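Local coordinates for protein metallocarboxypeptidase (Trypanosoma cruzi, PDB 3DWC) that probably releases C-terminal amino acids, other than proline, from peptides with broad specificity, as a metal-dependent carboxypeptidase of the M32 family, at residues M220-L232 with V265-N277. Residues are numbered along the deposited sequence; the frame is centred on the assembly and turned at random.
Sequences MDVWKFDFDGGRL and VIHETGHAKYEQN. With CO (cobalt (II) ion), chain Q; GLY (glycine), chain O.
D226 O is gripped from two sides of the sequence: Q276 NE2 gives it a nearly straight bond across the contact (3.1 Å, 161° at the hydrogen), and G229 N donates to it within the type I turn. D226 N in return donates to Q276 OE1 (3.1 Å), in the carbonyl plane of the Q276 side chain, on a lone pair of OE1. A second, weak bond runs from Q276 NE2 to G229 O. Q276 is the last residue of helix 259-276, the HExxH helix of this M32 peptidase. From that helix H267 and H271, with E298, bind the cobalt, and E268 OE2 accepts from a cobalt-bound water; E268 is the predicted proton donor/acceptor. The side of the helix carrying T269, A272, K273 and Q276 packs on the chain leaving helix 209-222. There a Schellman motif with K224 at C-prime ends the helix, and K273, bent at chi2 and chi3, curls round to bring NZ to K224 O in a weak bond. The K224 amine comes close to the bound glycine, which is hydrogen-bonded to D454 OD1. The F225 ring is sandwiched: Q276 NE2 lies 3.8 Å above one face, toward the rim, and M220 CE covers the centre of the other, while A272 CB meets the edge at CE1. At W223, I266 CG2 lies over the six-membered ring. T269 divides its branches: chi1 -61° sets OG1 beside the backbone N, where it donates back to V265 O at 2.8 Å, and leaves CG2 anti to that N, packed 3.6 Å from W223 CB.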
loop_
_atom_site.group_PDB
_atom_site.type_symbol
_atom_site.label_atom_id
_atom_site.label_comp_id
_atom_site.label_asym_id
_atom_site.label_seq_id
_atom_site.Cartn_x
_atom_site.Cartn_y
_atom_site.Cartn_z
ATOM N N MET B 220 -11.934 17.630 8.362
ATOM C CA MET B 220 -10.903 17.666 7.376
ATOM C C MET B 220 -11.317 18.596 6.197
ATOM O O MET B 220 -10.471 19.332 5.679
ATOM C CB MET B 220 -10.600 16.260 6.887
ATOM C CG MET B 220 -9.979 15.401 7.983
ATOM S SD MET B 220 -9.685 13.724 7.501
ATOM C CE MET B 220 -8.244 13.875 6.423
ATOM N N ASP B 221 -12.598 18.592 5.800
ATOM C CA ASP B 221 -13.108 19.578 4.815
ATOM C C ASP B 221 -13.030 21.045 5.281
ATOM O O ASP B 221 -12.708 21.963 4.501
ATOM C CB ASP B 221 -14.564 19.270 4.432
ATOM C CG ASP B 221 -14.702 18.028 3.552
ATOM O OD1 ASP B 221 -13.696 17.555 2.953
ATOM O OD2 ASP B 221 -15.851 17.534 3.440
ATOM N N VAL B 222 -13.322 21.277 6.563
ATOM C CA VAL B 222 -13.173 22.600 7.166
ATOM C C VAL B 222 -11.720 23.058 7.040
ATOM O O VAL B 222 -11.473 24.208 6.756
ATOM C CB VAL B 222 -13.660 22.616 8.653
ATOM C CG1 VAL B 222 -13.281 23.909 9.372
ATOM C CG2 VAL B 222 -15.186 22.324 8.725
ATOM N N TRP B 223 -10.752 22.145 7.220
ATOM C CA TRP B 223 -9.336 22.506 7.010
ATOM C C TRP B 223 -8.866 22.480 5.536
ATOM O O TRP B 223 -7.675 22.611 5.242
ATOM C CB TRP B 223 -8.419 21.632 7.884
ATOM C CG TRP B 223 -7.999 22.334 9.113
ATOM C CD1 TRP B 223 -6.823 22.967 9.325
ATOM C CD2 TRP B 223 -8.714 22.394 10.350
ATOM N NE1 TRP B 223 -6.767 23.459 10.605
ATOM C CE2 TRP B 223 -7.922 23.117 11.255
ATOM C CE3 TRP B 223 -9.945 21.899 10.782
ATOM C CZ2 TRP B 223 -8.330 23.395 12.518
ATOM C CZ3 TRP B 223 -10.346 22.193 12.047
ATOM C CH2 TRP B 223 -9.541 22.917 12.908
ATOM N N LYS B 224 -9.810 22.259 4.632
ATOM C CA LYS B 224 -9.577 22.189 3.190
ATOM C C LYS B 224 -8.551 21.133 2.826
ATOM O O LYS B 224 -7.804 21.273 1.881
ATOM C CB LYS B 224 -9.278 23.581 2.647
ATOM C CG LYS B 224 -10.274 24.578 3.205
ATOM C CD LYS B 224 -10.230 25.880 2.536
ATOM C CE LYS B 224 -11.074 26.916 3.319
ATOM N NZ LYS B 224 -12.617 26.731 3.272
ATOM N N PHE B 225 -8.543 20.026 3.575
ATOM C CA PHE B 225 -7.821 18.824 3.140
ATOM C C PHE B 225 -8.209 18.435 1.682
ATOM O O PHE B 225 -9.387 18.333 1.271
ATOM C CB PHE B 225 -8.029 17.682 4.142
ATOM C CG PHE B 225 -7.164 16.460 3.900
ATOM C CD1 PHE B 225 -5.960 16.297 4.548
ATOM C CD2 PHE B 225 -7.610 15.430 3.107
ATOM C CE1 PHE B 225 -5.216 15.167 4.343
ATOM C CE2 PHE B 225 -6.863 14.329 2.885
ATOM C CZ PHE B 225 -5.667 14.180 3.496
ATOM N N ASP B 226 -7.189 18.265 0.860
ATOM C CA ASP B 226 -7.429 17.788 -0.489
ATOM C C ASP B 226 -7.588 16.247 -0.513
ATOM O O ASP B 226 -6.613 15.519 -0.403
ATOM C CB ASP B 226 -6.272 18.215 -1.379
ATOM C CG ASP B 226 -6.483 17.839 -2.846
ATOM O OD1 ASP B 226 -7.575 17.337 -3.225
ATOM O OD2 ASP B 226 -5.519 18.059 -3.595
ATOM N N PHE B 227 -8.817 15.764 -0.613
ATOM C CA PHE B 227 -9.083 14.315 -0.623
ATOM C C PHE B 227 -8.765 13.638 -1.958
ATOM O O PHE B 227 -8.791 12.436 -2.066
ATOM C CB PHE B 227 -10.525 14.049 -0.247
ATOM C CG PHE B 227 -10.774 14.055 1.273
ATOM C CD1 PHE B 227 -11.402 15.112 1.890
ATOM C CD2 PHE B 227 -10.345 13.007 2.038
ATOM C CE1 PHE B 227 -11.631 15.102 3.248
ATOM C CE2 PHE B 227 -10.580 12.969 3.380
ATOM C CZ PHE B 227 -11.221 14.023 3.988
ATOM N N ASP B 228 -8.467 14.418 -2.987
ATOM C CA ASP B 228 -7.950 13.844 -4.215
ATOM C C ASP B 228 -6.432 13.662 -4.148
ATOM O O ASP B 228 -5.824 13.206 -5.116
ATOM C CB ASP B 228 -8.324 14.723 -5.406
ATOM C CG ASP B 228 -9.791 14.586 -5.778
ATOM O OD1 ASP B 228 -10.388 15.592 -6.096
ATOM O OD2 ASP B 228 -10.350 13.482 -5.741
ATOM N N GLY B 229 -5.841 14.035 -3.017
ATOM C CA GLY B 229 -4.421 13.897 -2.794
ATOM C C GLY B 229 -4.099 13.388 -1.398
ATOM O O GLY B 229 -3.061 13.701 -0.838
ATOM N N GLY B 230 -4.979 12.574 -0.844
ATOM C CA GLY B 230 -4.788 12.041 0.487
ATOM C C GLY B 230 -5.966 11.210 0.953
ATOM O O GLY B 230 -6.955 11.070 0.226
ATOM N N ARG B 231 -5.833 10.607 2.137
ATOM C CA ARG B 231 -6.863 9.714 2.636
ATOM C C ARG B 231 -7.027 9.856 4.128
ATOM O O ARG B 231 -6.093 10.318 4.785
ATOM C CB ARG B 231 -6.492 8.252 2.349
ATOM C CG ARG B 231 -6.496 7.806 0.913
ATOM C CD ARG B 231 -6.129 6.273 0.911
ATOM N NE ARG B 231 -7.155 5.526 1.639
ATOM C CZ ARG B 231 -8.302 5.112 1.101
ATOM N NH1 ARG B 231 -8.521 5.229 -0.189
ATOM N NH2 ARG B 231 -9.196 4.462 1.853
ATOM N N LEU B 232 -8.190 9.440 4.650
ATOM C CA LEU B 232 -8.364 9.112 6.088
ATOM C C LEU B 232 -8.687 7.624 6.289
ATOM O O LEU B 232 -9.574 7.118 5.677
ATOM C CB LEU B 232 -9.500 9.953 6.741
ATOM C CG LEU B 232 -9.928 9.627 8.181
ATOM C CD1 LEU B 232 -8.832 9.960 9.171
ATOM C CD2 LEU B 232 -11.250 10.292 8.633
ATOM N N VAL B 265 -7.637 13.726 14.822
ATOM C CA VAL B 265 -7.716 13.997 13.390
ATOM C C VAL B 265 -7.358 15.437 13.037
ATOM O O VAL B 265 -6.677 15.679 12.056
ATOM C CB VAL B 265 -9.098 13.635 12.845
ATOM C CG1 VAL B 265 -9.399 14.287 11.500
ATOM C CG2 VAL B 265 -9.191 12.115 12.761
ATOM N N ILE B 266 -7.784 16.376 13.856
ATOM C CA ILE B 266 -7.462 17.797 13.653
ATOM C C ILE B 266 -5.920 17.982 13.714
ATOM O O ILE B 266 -5.309 18.599 12.865
ATOM C CB ILE B 266 -8.237 18.704 14.667
ATOM C CG1 ILE B 266 -9.714 18.781 14.284
ATOM C CG2 ILE B 266 -7.630 20.169 14.686
ATOM C CD1 ILE B 266 -10.655 19.455 15.312
ATOM N N HIS B 267 -5.308 17.418 14.725
ATOM C CA HIS B 267 -3.846 17.399 14.863
ATOM C C HIS B 267 -3.136 16.862 13.593
ATOM O O HIS B 267 -2.238 17.485 13.040
ATOM C CB HIS B 267 -3.499 16.522 16.095
ATOM C CG HIS B 267 -2.050 16.529 16.439
ATOM N ND1 HIS B 267 -1.534 17.297 17.463
ATOM C CD2 HIS B 267 -0.996 15.893 15.874
ATOM C CE1 HIS B 267 -0.216 17.151 17.497
ATOM N NE2 HIS B 267 0.132 16.303 16.542
ATOM N N GLU B 268 -3.542 15.683 13.126
ATOM C CA GLU B 268 -2.909 15.089 11.967
ATOM C C GLU B 268 -3.219 15.845 10.701
ATOM O O GLU B 268 -2.390 15.939 9.838
ATOM C CB GLU B 268 -3.338 13.639 11.820
ATOM C CG GLU B 268 -3.002 12.790 12.996
ATOM C CD GLU B 268 -1.523 12.779 13.363
ATOM O OE1 GLU B 268 -0.669 12.879 12.457
ATOM O OE2 GLU B 268 -1.208 12.627 14.585
ATOM N N THR B 269 -4.406 16.404 10.606
ATOM C CA THR B 269 -4.734 17.263 9.491
ATOM C C THR B 269 -3.807 18.474 9.487
ATOM O O THR B 269 -3.389 18.921 8.433
ATOM C CB THR B 269 -6.226 17.629 9.492
ATOM O OG1 THR B 269 -6.970 16.438 9.380
ATOM C CG2 THR B 269 -6.640 18.584 8.298
ATOM N N GLY B 270 -3.439 18.989 10.652
ATOM C CA GLY B 270 -2.504 20.126 10.674
ATOM C C GLY B 270 -1.139 19.753 10.083
ATOM O O GLY B 270 -0.563 20.543 9.371
ATOM N N HIS B 271 -0.614 18.572 10.440
ATOM C CA HIS B 271 0.586 17.988 9.799
ATOM C C HIS B 271 0.378 17.850 8.269
ATOM O O HIS B 271 1.215 18.299 7.465
ATOM C CB HIS B 271 0.911 16.597 10.373
ATOM C CG HIS B 271 1.535 16.587 11.740
ATOM N ND1 HIS B 271 2.717 17.224 12.038
ATOM C CD2 HIS B 271 1.191 15.917 12.864
ATOM C CE1 HIS B 271 3.027 17.021 13.311
ATOM N NE2 HIS B 271 2.123 16.220 13.828
ATOM N N ALA B 272 -0.772 17.269 7.874
ATOM C CA ALA B 272 -1.106 17.020 6.473
ATOM C C ALA B 272 -1.076 18.260 5.620
ATOM O O ALA B 272 -0.624 18.218 4.457
ATOM C CB ALA B 272 -2.496 16.354 6.358
ATOM N N LYS B 273 -1.583 19.359 6.159
ATOM C CA LYS B 273 -1.643 20.607 5.372
ATOM C C LYS B 273 -0.241 21.071 5.051
ATOM O O LYS B 273 0.019 21.606 3.972
ATOM C CB LYS B 273 -2.380 21.700 6.146
ATOM C CG LYS B 273 -3.924 21.455 6.351
ATOM C CD LYS B 273 -4.710 21.418 5.025
ATOM C CE LYS B 273 -4.775 22.821 4.346
ATOM N NZ LYS B 273 -5.501 22.765 3.046
ATOM N N TYR B 274 0.683 20.864 5.971
ATOM C CA TYR B 274 2.076 21.198 5.712
ATOM C C TYR B 274 2.621 20.334 4.566
ATOM O O TYR B 274 3.133 20.869 3.551
ATOM C CB TYR B 274 2.895 21.053 6.993
ATOM C CG TYR B 274 4.301 21.629 7.042
ATOM C CD1 TYR B 274 4.847 22.399 6.021
ATOM C CD2 TYR B 274 5.068 21.425 8.158
ATOM C CE1 TYR B 274 6.187 22.949 6.154
ATOM C CE2 TYR B 274 6.381 21.930 8.280
ATOM C CZ TYR B 274 6.914 22.702 7.275
ATOM O OH TYR B 274 8.177 23.209 7.433
ATOM N N GLU B 275 2.459 19.015 4.708
ATOM C CA GLU B 275 2.903 18.059 3.692
ATOM C C GLU B 275 2.277 18.320 2.306
ATOM O O GLU B 275 3.006 18.309 1.291
ATOM C CB GLU B 275 2.666 16.617 4.172
ATOM C CG GLU B 275 3.528 16.236 5.397
ATOM C CD GLU B 275 5.021 16.181 5.058
ATOM O OE1 GLU B 275 5.887 16.561 5.880
ATOM O OE2 GLU B 275 5.338 15.768 3.938
ATOM N N GLN B 276 0.967 18.626 2.246
ATOM C CA GLN B 276 0.268 18.784 0.969
ATOM C C GLN B 276 0.629 20.064 0.266
ATOM O O GLN B 276 0.368 20.202 -0.945
ATOM C CB GLN B 276 -1.281 18.791 1.145
ATOM C CG GLN B 276 -1.872 17.445 1.534
ATOM C CD GLN B 276 -3.370 17.375 1.320
ATOM O OE1 GLN B 276 -4.122 18.373 1.531
ATOM N NE2 GLN B 276 -3.821 16.209 0.825
ATOM N N ASN B 277 1.136 21.034 1.035
ATOM C CA ASN B 277 1.496 22.320 0.504
ATOM C C ASN B 277 2.959 22.670 0.629
ATOM O O ASN B 277 3.315 23.849 0.491
ATOM C CB ASN B 277 0.642 23.395 1.148
ATOM C CG ASN B 277 -0.803 23.204 0.834
ATOM O OD1 ASN B 277 -1.252 23.605 -0.236
ATOM N ND2 ASN B 277 -1.525 22.525 1.721
HETATM CO CO CO Q . 2.103 15.504 15.900
HETATM N N GLY O . -12.400 29.616 4.280
HETATM C CA GLY O . -12.848 30.018 2.918
HETATM C C GLY O . -11.811 30.707 2.051
HETATM O O GLY O . -11.329 30.131 1.057
HETATM O O HOH W 1 1.185 13.467 15.576
HETATM O O HOH W 2 2.443 14.952 17.578
HETATM O O HOH W 3 3.926 14.313 15.836
#